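Periplasmic cell division protein (SufI) (Aquifex aeolicus, PDB 6SYY) is a multicopper oxidase that probably oxidises its substrates at one copper site and passes the electrons to a three-copper cluster where dioxygen is reduced. Local coordinates at residues T102-F107 against Y144-I149; P125-G130 against Y499-I504; P132-K137 against D423-K428. All blocks are in the same frame, centred on the assembly; numbering follows the deposited sequence.

Contact 1: residues T102-F107 against Y144-I149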
loop_
_atom_site.group_PDB
_atom_site.type_symbol
_atom_site.label_atom_id
_atom_site.label_comp_id
_atom_site.label_asym_id
_atom_site.label_seq_id
_atom_site.Cartn_x
_atom_site.Cartn_y
_atom_site.Cartn_z
ATOM N N THR A 102 -16.437 -11.145 10.186
ATOM C CA THR A 102 -17.131 -9.868 10.103
ATOM C C THR A 102 -16.229 -8.769 10.651
ATOM O O THR A 102 -15.511 -8.969 11.634
ATOM C CB THR A 102 -18.454 -9.909 10.870
ATOM O OG1 THR A 102 -19.327 -10.871 10.264
ATOM C CG2 THR A 102 -19.133 -8.546 10.850
ATOM N N PHE A 103 -16.258 -7.618 9.984
ATOM C CA PHE A 103 -15.418 -6.465 10.291
ATOM C C PHE A 103 -16.334 -5.325 10.727
ATOM O O PHE A 103 -17.048 -4.750 9.899
ATOM C CB PHE A 103 -14.586 -6.097 9.059
ATOM C CG PHE A 103 -13.612 -4.968 9.273
ATOM C CD1 PHE A 103 -13.912 -3.686 8.840
ATOM C CD2 PHE A 103 -12.388 -5.195 9.874
ATOM C CE1 PHE A 103 -13.017 -2.646 9.016
ATOM C CE2 PHE A 103 -11.489 -4.156 10.059
ATOM C CZ PHE A 103 -11.804 -2.881 9.629
ATOM N N SER A 104 -16.327 -5.007 12.023
ATOM C CA SER A 104 -17.222 -4.012 12.622
ATOM C C SER A 104 -16.382 -2.872 13.198
ATOM O O SER A 104 -15.971 -2.927 14.358
ATOM C CB SER A 104 -18.090 -4.650 13.711
ATOM O OG SER A 104 -18.738 -5.815 13.239
ATOM N N ALA A 105 -16.146 -1.830 12.403
ATOM C CA ALA A 105 -15.248 -0.750 12.797
ATOM C C ALA A 105 -15.994 0.570 12.921
ATOM O O ALA A 105 -16.874 0.879 12.112
ATOM C CB ALA A 105 -14.098 -0.588 11.799
ATOM N N ASP A 106 -15.633 1.341 13.946
ATOM C CA ASP A 106 -16.063 2.724 14.103
ATOM C C ASP A 106 -14.831 3.611 14.071
ATOM O O ASP A 106 -13.890 3.398 14.844
ATOM C CB ASP A 106 -16.821 2.952 15.416
ATOM C CG ASP A 106 -17.902 1.927 15.655
ATOM O OD1 ASP A 106 -17.797 1.172 16.645
ATOM O OD2 ASP A 106 -18.847 1.866 14.843
ATOM N N PHE A 107 -14.834 4.594 13.178
ATOM C CA PHE A 107 -13.766 5.581 13.121
ATOM C C PHE A 107 -14.158 6.784 13.967
ATOM O O PHE A 107 -15.145 7.464 13.665
ATOM C CB PHE A 107 -13.485 6.006 11.682
ATOM C CG PHE A 107 -12.628 7.234 11.575
ATOM C CD1 PHE A 107 -11.432 7.327 12.273
ATOM C CD2 PHE A 107 -13.016 8.299 10.778
ATOM C CE1 PHE A 107 -10.638 8.461 12.180
ATOM C CE2 PHE A 107 -12.226 9.437 10.675
ATOM C CZ PHE A 107 -11.038 9.518 11.376
ATOM N N TYR A 144 -18.677 2.273 10.247
ATOM C CA TYR A 144 -18.683 1.474 9.033
ATOM C C TYR A 144 -19.689 0.343 9.180
ATOM O O TYR A 144 -19.567 -0.459 10.116
ATOM C CB TYR A 144 -17.296 0.905 8.761
ATOM C CG TYR A 144 -16.247 1.941 8.458
ATOM C CD1 TYR A 144 -15.598 2.622 9.480
ATOM C CD2 TYR A 144 -15.897 2.231 7.147
ATOM C CE1 TYR A 144 -14.636 3.569 9.203
ATOM C CE2 TYR A 144 -14.936 3.173 6.860
ATOM C CZ TYR A 144 -14.307 3.839 7.890
ATOM O OH TYR A 144 -13.348 4.780 7.594
ATOM N N PRO A 145 -20.688 0.242 8.308
ATOM C CA PRO A 145 -21.581 -0.922 8.343
ATOM C C PRO A 145 -20.786 -2.220 8.288
ATOM O O PRO A 145 -19.759 -2.313 7.610
ATOM C CB PRO A 145 -22.452 -0.737 7.096
ATOM C CG PRO A 145 -22.425 0.732 6.829
ATOM C CD PRO A 145 -21.069 1.209 7.261
ATOM N N ASP A 146 -21.261 -3.220 9.031
ATOM C CA ASP A 146 -20.625 -4.531 9.030
ATOM C C ASP A 146 -20.447 -5.042 7.608
ATOM O O ASP A 146 -21.294 -4.820 6.739
ATOM C CB ASP A 146 -21.467 -5.533 9.828
ATOM C CG ASP A 146 -21.398 -5.304 11.326
ATOM O OD1 ASP A 146 -20.701 -4.362 11.757
ATOM O OD2 ASP A 146 -22.044 -6.077 12.073
ATOM N N PHE A 147 -19.329 -5.722 7.368
ATOM C CA PHE A 147 -19.170 -6.469 6.131
ATOM C C PHE A 147 -18.222 -7.632 6.379
ATOM O O PHE A 147 -17.523 -7.687 7.394
ATOM C CB PHE A 147 -18.679 -5.578 4.979
ATOM C CG PHE A 147 -17.299 -5.018 5.176
ATOM C CD1 PHE A 147 -17.096 -3.906 5.977
ATOM C CD2 PHE A 147 -16.208 -5.590 4.539
ATOM C CE1 PHE A 147 -15.830 -3.380 6.151
ATOM C CE2 PHE A 147 -14.934 -5.072 4.709
ATOM C CZ PHE A 147 -14.745 -3.965 5.519
ATOM N N THR A 148 -18.227 -8.575 5.443
ATOM C CA THR A 148 -17.404 -9.771 5.537
ATOM C C THR A 148 -16.088 -9.563 4.795
ATOM O O THR A 148 -16.074 -9.063 3.666
ATOM C CB THR A 148 -18.150 -10.974 4.956
ATOM O OG1 THR A 148 -19.406 -11.132 5.627
ATOM C CG2 THR A 148 -17.331 -12.246 5.121
ATOM N N ILE A 149 -14.986 -9.947 5.433
ATOM C CA ILE A 149 -13.680 -9.936 4.782
ATOM C C ILE A 149 -13.655 -11.066 3.756
ATOM O O ILE A 149 -13.711 -12.243 4.121
ATOM C CB ILE A 149 -12.544 -10.086 5.796
ATOM C CG1 ILE A 149 -12.610 -8.964 6.838
ATOM C CG2 ILE A 149 -11.201 -10.108 5.084
ATOM C CD1 ILE A 149 -12.665 -7.579 6.231
HETATM O O HOH W 1 -20.617 -9.389 7.911
HETATM O O HOH W 2 -17.224 -2.147 9.723
#
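F103 and F147 meet side by side, their backbones running antiparallel and joined by the bond from F103 N to F147 O, 2.9 Å long. From its CB the F103 side chain passes between F147 and I149: CB lies over a face of the F147 ring and also touches I149 CD1 at 3.7 Å. F103 CG sits 4.0 Å from F147 CZ and 4.1 Å from I149 CD1. With CG anti to the backbone N (chi1 -177°), the ring runs on beside F147, where F103 CD1 comes 3.3 Å from F147 CE1. Farther out F103 CE1 touches F147 CE1 and CZ more loosely, and the ring stacks on F57 and meets W119 edge-to-face. The F103 and F147 planes are inclined at 58°, an oblique pair.

Around S104 a water stands between the two backbones, accepting from A105 N and lying 2.6 Å from F103 O and 2.9 Å from Y144 O. Beyond it Y144 N donates directly to A105 O, and the Y144 ring turns its edge to that oxygen and to F107 CB. D146 OD1 takes a weak bond from S104 OG, while its stronger partner is R62 in a salt bridge.

Strand 102-110 has the short, weakly bonded strand 147-148 and strand 141-143 antiparallel along one side and 63-72 along the other, in the first cupredoxin-like domain. W119 of strand 117-120 also packs edge-to-face with Y144.

Contact 2: residues P125-G130 against Y499-I504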
loop_
_atom_site.group_PDB
_atom_site.type_symbol
_atom_site.label_atom_id
_atom_site.label_comp_id
_atom_site.label_asym_id
_atom_site.label_seq_id
_atom_site.Cartn_x
_atom_site.Cartn_y
_atom_site.Cartn_z
ATOM N N PRO A 125 -18.458 -3.201 0.542
ATOM C CA PRO A 125 -19.493 -2.244 0.141
ATOM C C PRO A 125 -18.954 -0.836 0.340
ATOM O O PRO A 125 -18.272 -0.550 1.325
ATOM C CB PRO A 125 -20.664 -2.553 1.083
ATOM C CG PRO A 125 -20.386 -3.925 1.614
ATOM C CD PRO A 125 -18.893 -4.051 1.664
ATOM N N TRP A 126 -19.240 0.042 -0.622
ATOM C CA TRP A 126 -18.480 1.283 -0.700
ATOM C C TRP A 126 -18.773 2.226 0.458
ATOM O O TRP A 126 -17.923 3.056 0.795
ATOM C CB TRP A 126 -18.732 1.968 -2.039
ATOM C CG TRP A 126 -20.038 2.665 -2.150
ATOM C CD1 TRP A 126 -21.267 2.092 -2.286
ATOM C CD2 TRP A 126 -20.247 4.078 -2.166
ATOM N NE1 TRP A 126 -22.232 3.066 -2.377
ATOM C CE2 TRP A 126 -21.629 4.294 -2.308
ATOM C CE3 TRP A 126 -19.396 5.184 -2.072
ATOM C CZ2 TRP A 126 -22.181 5.569 -2.357
ATOM C CZ3 TRP A 126 -19.946 6.449 -2.121
ATOM C CH2 TRP A 126 -21.325 6.632 -2.262
ATOM N N LYS A 127 -19.938 2.107 1.091
ATOM C CA LYS A 127 -20.176 2.877 2.305
ATOM C C LYS A 127 -19.375 2.344 3.485
ATOM O O LYS A 127 -19.331 2.998 4.533
ATOM C CB LYS A 127 -21.673 2.892 2.619
ATOM C CG LYS A 127 -22.492 3.421 1.454
ATOM C CD LYS A 127 -23.989 3.283 1.654
ATOM C CE LYS A 127 -24.738 3.859 0.455
ATOM N NZ LYS A 127 -26.214 3.743 0.591
ATOM N N SER A 128 -18.740 1.180 3.336
ATOM C CA SER A 128 -17.826 0.639 4.331
ATOM C C SER A 128 -16.379 0.726 3.879
ATOM O O SER A 128 -15.491 0.212 4.568
ATOM C CB SER A 128 -18.175 -0.817 4.647
ATOM O OG SER A 128 -19.490 -0.934 5.160
ATOM N N ASP A 129 -16.124 1.372 2.740
ATOM C CA ASP A 129 -14.811 1.382 2.106
ATOM C C ASP A 129 -13.967 2.588 2.497
ATOM O O ASP A 129 -12.733 2.512 2.452
ATOM C CB ASP A 129 -14.981 1.341 0.581
ATOM C CG ASP A 129 -13.661 1.414 -0.161
ATOM O OD1 ASP A 129 -12.775 0.573 0.106
ATOM O OD2 ASP A 129 -13.517 2.309 -1.021
ATOM N N GLY A 130 -14.596 3.695 2.882
ATOM C CA GLY A 130 -13.853 4.892 3.225
ATOM C C GLY A 130 -13.751 5.870 2.074
ATOM O O GLY A 130 -12.659 6.324 1.723
ATOM N N TYR A 499 -22.923 -7.773 -3.471
ATOM C CA TYR A 499 -23.783 -6.833 -2.767
ATOM C C TYR A 499 -25.065 -6.594 -3.555
ATOM O O TYR A 499 -25.104 -6.772 -4.775
ATOM C CB TYR A 499 -23.037 -5.518 -2.528
ATOM C CG TYR A 499 -21.644 -5.736 -1.974
ATOM C CD1 TYR A 499 -21.434 -6.547 -0.863
ATOM C CD2 TYR A 499 -20.535 -5.157 -2.580
ATOM C CE1 TYR A 499 -20.160 -6.764 -0.363
ATOM C CE2 TYR A 499 -19.256 -5.367 -2.084
ATOM C CZ TYR A 499 -19.075 -6.171 -0.979
ATOM O OH TYR A 499 -17.806 -6.381 -0.487
ATOM N N ASN A 500 -26.122 -6.198 -2.842
ATOM C CA ASN A 500 -27.436 -5.991 -3.442
ATOM C C ASN A 500 -27.695 -4.539 -3.838
ATOM O O ASN A 500 -28.848 -4.178 -4.100
ATOM C CB ASN A 500 -28.545 -6.488 -2.499
ATOM C CG ASN A 500 -28.565 -5.767 -1.151
ATOM O OD1 ASN A 500 -27.933 -4.725 -0.964
ATOM N ND2 ASN A 500 -29.312 -6.327 -0.204
ATOM N N GLU A 501 -26.656 -3.707 -3.887
ATOM C CA GLU A 501 -26.771 -2.313 -4.293
ATOM C C GLU A 501 -25.621 -1.966 -5.224
ATOM O O GLU A 501 -24.558 -2.590 -5.188
ATOM C CB GLU A 501 -26.750 -1.355 -3.093
ATOM C CG GLU A 501 -28.043 -1.256 -2.320
ATOM C CD GLU A 501 -28.015 -0.118 -1.320
ATOM O OE1 GLU A 501 -26.906 0.276 -0.898
ATOM O OE2 GLU A 501 -29.100 0.390 -0.962
ATOM N N HIS A 502 -25.839 -0.950 -6.057
ATOM C CA HIS A 502 -24.761 -0.452 -6.897
ATOM C C HIS A 502 -23.635 0.099 -6.025
ATOM O O HIS A 502 -23.834 0.459 -4.861
ATOM C CB HIS A 502 -25.273 0.625 -7.854
ATOM C CG HIS A 502 -25.691 1.891 -7.174
ATOM N ND1 HIS A 502 -26.969 2.095 -6.699
ATOM C CD2 HIS A 502 -25.000 3.022 -6.897
ATOM C CE1 HIS A 502 -27.046 3.298 -6.155
ATOM N NE2 HIS A 502 -25.865 3.881 -6.264
ATOM N N GLN A 503 -22.440 0.159 -6.604
ATOM C CA GLN A 503 -21.231 0.521 -5.877
ATOM C C GLN A 503 -20.564 1.722 -6.530
ATOM O O GLN A 503 -20.505 1.820 -7.758
ATOM C CB GLN A 503 -20.248 -0.655 -5.831
ATOM C CG GLN A 503 -20.803 -1.888 -5.151
ATOM C CD GLN A 503 -21.103 -1.645 -3.690
ATOM O OE1 GLN A 503 -20.275 -1.103 -2.957
ATOM N NE2 GLN A 503 -22.299 -2.031 -3.258
ATOM N N ILE A 504 -20.058 2.627 -5.700
ATOM C CA ILE A 504 -19.308 3.792 -6.155
ATOM C C ILE A 504 -17.876 3.620 -5.675
ATOM O O ILE A 504 -17.601 3.695 -4.472
ATOM C CB ILE A 504 -19.910 5.103 -5.641
ATOM C CG1 ILE A 504 -21.366 5.221 -6.090
ATOM C CG2 ILE A 504 -19.087 6.279 -6.133
ATOM C CD1 ILE A 504 -21.557 5.080 -7.593
HETATM O O HOH W 3 -15.049 3.674 -3.035
#
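The short 3-10 turn at W126-S128 meets the chain just where Y499-E501 leads into strand 503-509, W126 and Q503 lying 5.9 Å apart between their CA atoms. Q503 makes the polar link. Its chain bends at chi2 (-64°) and brings OE1 to W126 N, 2.8 Å away, with the donor in the carbonyl plane. The other end of the same amide is held too: Q503 NE2 gives a bond of 3.0 Å to E501 O, meeting that carbonyl from above its plane. Gripped at both ends, the amide has its rotation fixed.

W126 packs flat against I504. I504 CB stands over the six-membered ring, 3.5 Å from its centroid, and CG1 continues along the CZ2 side; K127 CG lies on the opposite face, so the indole is sandwiched. Chi1 of 76° puts W126 CG between the backbone N and the carbonyl carbon, which lays the ring against I504. P125 plays the matching part for Y499, setting CG over a face of the phenol ring at 3.7 Å from the centroid. K127 NZ and E501 OE1 form a long salt bridge of 3.8 Å, the E501 side chain being poorly ordered. A water joins D129 OD2 to I504 O.

D129 also accepts from the copper ligands H118 and H456, through its O and OD2 respectively, which would help orient both imidazoles. Through W126 the loop between strands 117-120 and 141-143 lies against the start of strand 503-509, whose other neighbours include strand 520-525.

Contact 3: residues P132-K137 against D423-K428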
loop_
_atom_site.group_PDB
_atom_site.type_symbol
_atom_site.label_atom_id
_atom_site.label_comp_id
_atom_site.label_asym_id
_atom_site.label_seq_id
_atom_site.Cartn_x
_atom_site.Cartn_y
_atom_site.Cartn_z
ATOM N N PRO A 132 -14.358 9.528 0.203
ATOM C CA PRO A 132 -14.316 10.912 0.709
ATOM C C PRO A 132 -15.683 11.521 0.977
ATOM O O PRO A 132 -15.786 12.407 1.836
ATOM C CB PRO A 132 -13.576 11.665 -0.405
ATOM C CG PRO A 132 -12.782 10.640 -1.098
ATOM C CD PRO A 132 -13.556 9.364 -1.022
ATOM N N TYR A 133 -16.735 11.082 0.273
ATOM C CA TYR A 133 -18.072 11.618 0.524
ATOM C C TYR A 133 -18.501 11.411 1.970
ATOM O O TYR A 133 -19.290 12.199 2.500
ATOM C CB TYR A 133 -19.105 10.967 -0.402
ATOM C CG TYR A 133 -18.948 11.284 -1.872
ATOM C CD1 TYR A 133 -18.200 12.374 -2.295
ATOM C CD2 TYR A 133 -19.555 10.492 -2.836
ATOM C CE1 TYR A 133 -18.053 12.662 -3.638
ATOM C CE2 TYR A 133 -19.417 10.772 -4.182
ATOM C CZ TYR A 133 -18.666 11.859 -4.577
ATOM O OH TYR A 133 -18.521 12.142 -5.918
ATOM N N TYR A 134 -17.995 10.362 2.620
ATOM C CA TYR A 134 -18.411 9.975 3.959
ATOM C C TYR A 134 -17.494 10.509 5.048
ATOM O O TYR A 134 -17.677 10.161 6.218
ATOM C CB TYR A 134 -18.499 8.452 4.056
ATOM C CG TYR A 134 -19.668 7.905 3.289
ATOM C CD1 TYR A 134 -20.962 8.064 3.768
ATOM C CD2 TYR A 134 -19.489 7.250 2.082
ATOM C CE1 TYR A 134 -22.049 7.577 3.072
ATOM C CE2 TYR A 134 -20.572 6.758 1.373
ATOM C CZ TYR A 134 -21.851 6.925 1.875
ATOM O OH TYR A 134 -22.939 6.444 1.182
ATOM N N ALA A 135 -16.508 11.329 4.692
ATOM C CA ALA A 135 -15.609 11.888 5.689
ATOM C C ALA A 135 -16.402 12.632 6.754
ATOM O O ALA A 135 -17.403 13.294 6.462
ATOM C CB ALA A 135 -14.597 12.822 5.027
ATOM N N VAL A 136 -15.963 12.503 8.000
ATOM C CA VAL A 136 -16.658 13.091 9.136
ATOM C C VAL A 136 -15.799 14.203 9.719
ATOM O O VAL A 136 -14.567 14.196 9.601
ATOM C CB VAL A 136 -16.996 12.032 10.205
ATOM C CG1 VAL A 136 -17.867 10.947 9.608
ATOM C CG2 VAL A 136 -15.722 11.435 10.782
ATOM N N LYS A 137 -16.463 15.166 10.351
ATOM C CA LYS A 137 -15.787 16.309 10.938
ATOM C C LYS A 137 -15.049 15.902 12.216
ATOM O O LYS A 137 -15.258 14.820 12.772
ATOM C CB LYS A 137 -16.792 17.420 11.242
ATOM C CG LYS A 137 -17.544 17.946 10.026
ATOM C CD LYS A 137 -18.532 19.033 10.423
ATOM C CE LYS A 137 -19.003 19.829 9.214
ATOM N NZ LYS A 137 -19.643 18.961 8.189
ATOM N N ASP A 423 -26.439 14.129 -5.074
ATOM C CA ASP A 423 -26.839 12.906 -4.379
ATOM C C ASP A 423 -25.613 12.003 -4.317
ATOM O O ASP A 423 -25.182 11.477 -5.349
ATOM C CB ASP A 423 -27.999 12.224 -5.109
ATOM C CG ASP A 423 -28.419 10.912 -4.465
ATOM O OD1 ASP A 423 -27.955 10.597 -3.348
ATOM O OD2 ASP A 423 -29.227 10.193 -5.089
ATOM N N ILE A 424 -25.047 11.817 -3.120
ATOM C CA ILE A 424 -23.822 11.028 -3.024
ATOM C C ILE A 424 -24.071 9.564 -3.367
ATOM O O ILE A 424 -23.118 8.827 -3.644
ATOM C CB ILE A 424 -23.164 11.145 -1.633
ATOM C CG1 ILE A 424 -23.920 10.321 -0.593
ATOM C CG2 ILE A 424 -23.072 12.598 -1.200
ATOM C CD1 ILE A 424 -23.131 10.102 0.678
ATOM N N ASN A 425 -25.332 9.125 -3.371
ATOM C CA ASN A 425 -25.654 7.772 -3.803
ATOM C C ASN A 425 -25.687 7.631 -5.319
ATOM O O ASN A 425 -25.613 6.505 -5.824
ATOM C CB ASN A 425 -26.998 7.339 -3.221
ATOM C CG ASN A 425 -26.951 7.169 -1.722
ATOM O OD1 ASN A 425 -26.002 6.601 -1.177
ATOM N ND2 ASN A 425 -27.976 7.664 -1.041
ATOM N N ASN A 426 -25.801 8.736 -6.053
ATOM C CA ASN A 426 -25.780 8.718 -7.517
ATOM C C ASN A 426 -24.926 9.874 -8.019
ATOM O O ASN A 426 -25.426 10.823 -8.636
ATOM C CB ASN A 426 -27.202 8.781 -8.079
ATOM C CG ASN A 426 -28.038 7.584 -7.673
ATOM O OD1 ASN A 426 -27.962 6.520 -8.291
ATOM N ND2 ASN A 426 -28.833 7.747 -6.624
ATOM N N PRO A 427 -23.611 9.820 -7.778
ATOM C CA PRO A 427 -22.743 10.925 -8.191
ATOM C C PRO A 427 -22.298 10.787 -9.634
ATOM O O PRO A 427 -22.645 9.813 -10.310
ATOM C CB PRO A 427 -21.557 10.791 -7.236
ATOM C CG PRO A 427 -21.418 9.292 -7.108
ATOM C CD PRO A 427 -22.830 8.728 -7.160
ATOM N N LYS A 428 -21.522 11.755 -10.110
ATOM C CA LYS A 428 -20.867 11.603 -11.400
ATOM C C LYS A 428 -19.897 10.428 -11.348
ATOM O O LYS A 428 -19.190 10.228 -10.356
ATOM C CB LYS A 428 -20.133 12.893 -11.778
ATOM C CG LYS A 428 -19.417 12.831 -13.114
ATOM C CD LYS A 428 -18.864 14.185 -13.541
ATOM C CE LYS A 428 -18.077 14.049 -14.845
ATOM N NZ LYS A 428 -17.709 15.360 -15.453
#
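An Asx turn at D423 shapes the loop that receives two adjacent tyrosines, Y133 and Y134, with I424 pushed forward between them. D423 OD1 accepts from N425 N at 3.0 Å, and D423 OD2 takes N426 ND2 at 2.9 Å; both donors come from above the carboxylate plane. The same residues form a type I beta turn closed by N426 N and D423 O, so backbone and side chain hold the bend together.

I424 touches both tyrosines, one with CB and the other with CD1. Its CB lies 3.9 Å from Y133 CD2, the two side chains sliding past each other in opposite directions. Its CD1 reaches the other ring obliquely, 3.6 Å from Y134 CZ. That reach follows from chi1 of 76°, which sets CG1 between the backbone N and the carbonyl carbon, and from a chain extended beyond it.

The two loops belong to the first and last cupredoxin-like domains of the multicopper oxidase fold, which in this family share the three-copper cluster at their interface; this patch lies at the surface, with the Y133 side chain about 12 Å from a bound copper. Farther along, P427 CB packs 3.7 Å from Y133 CE2, and P427 CG lies in the plane of the ring at its edge. The Y133 hydroxyl bonds to Y418 O and to N522 ND2, which fixes the far end of the ring. No hydrogen bond crosses between 132-137 and 423-428, and I424 O is buried here without a polar partner.

From the N terminus, the chain first runs through 102-107 and then enters the long excursion after strand 117-120, which carries 125-130 and 132-137 before it returns at 144-149 to close contact 1 within the first domain. The two far longer loops close only in the last domain: contact 3 at 423-428, then contact 2 at 499-504, so contact 3 nests inside contact 2 and both cross contact 1. Neighbouring contacts touch. S128 OG and P145 O join contacts 1 and 2, while H502 NE2 and N425 O join contacts 2 and 3. One excursion is thus tied to its own sheet and to the last domain.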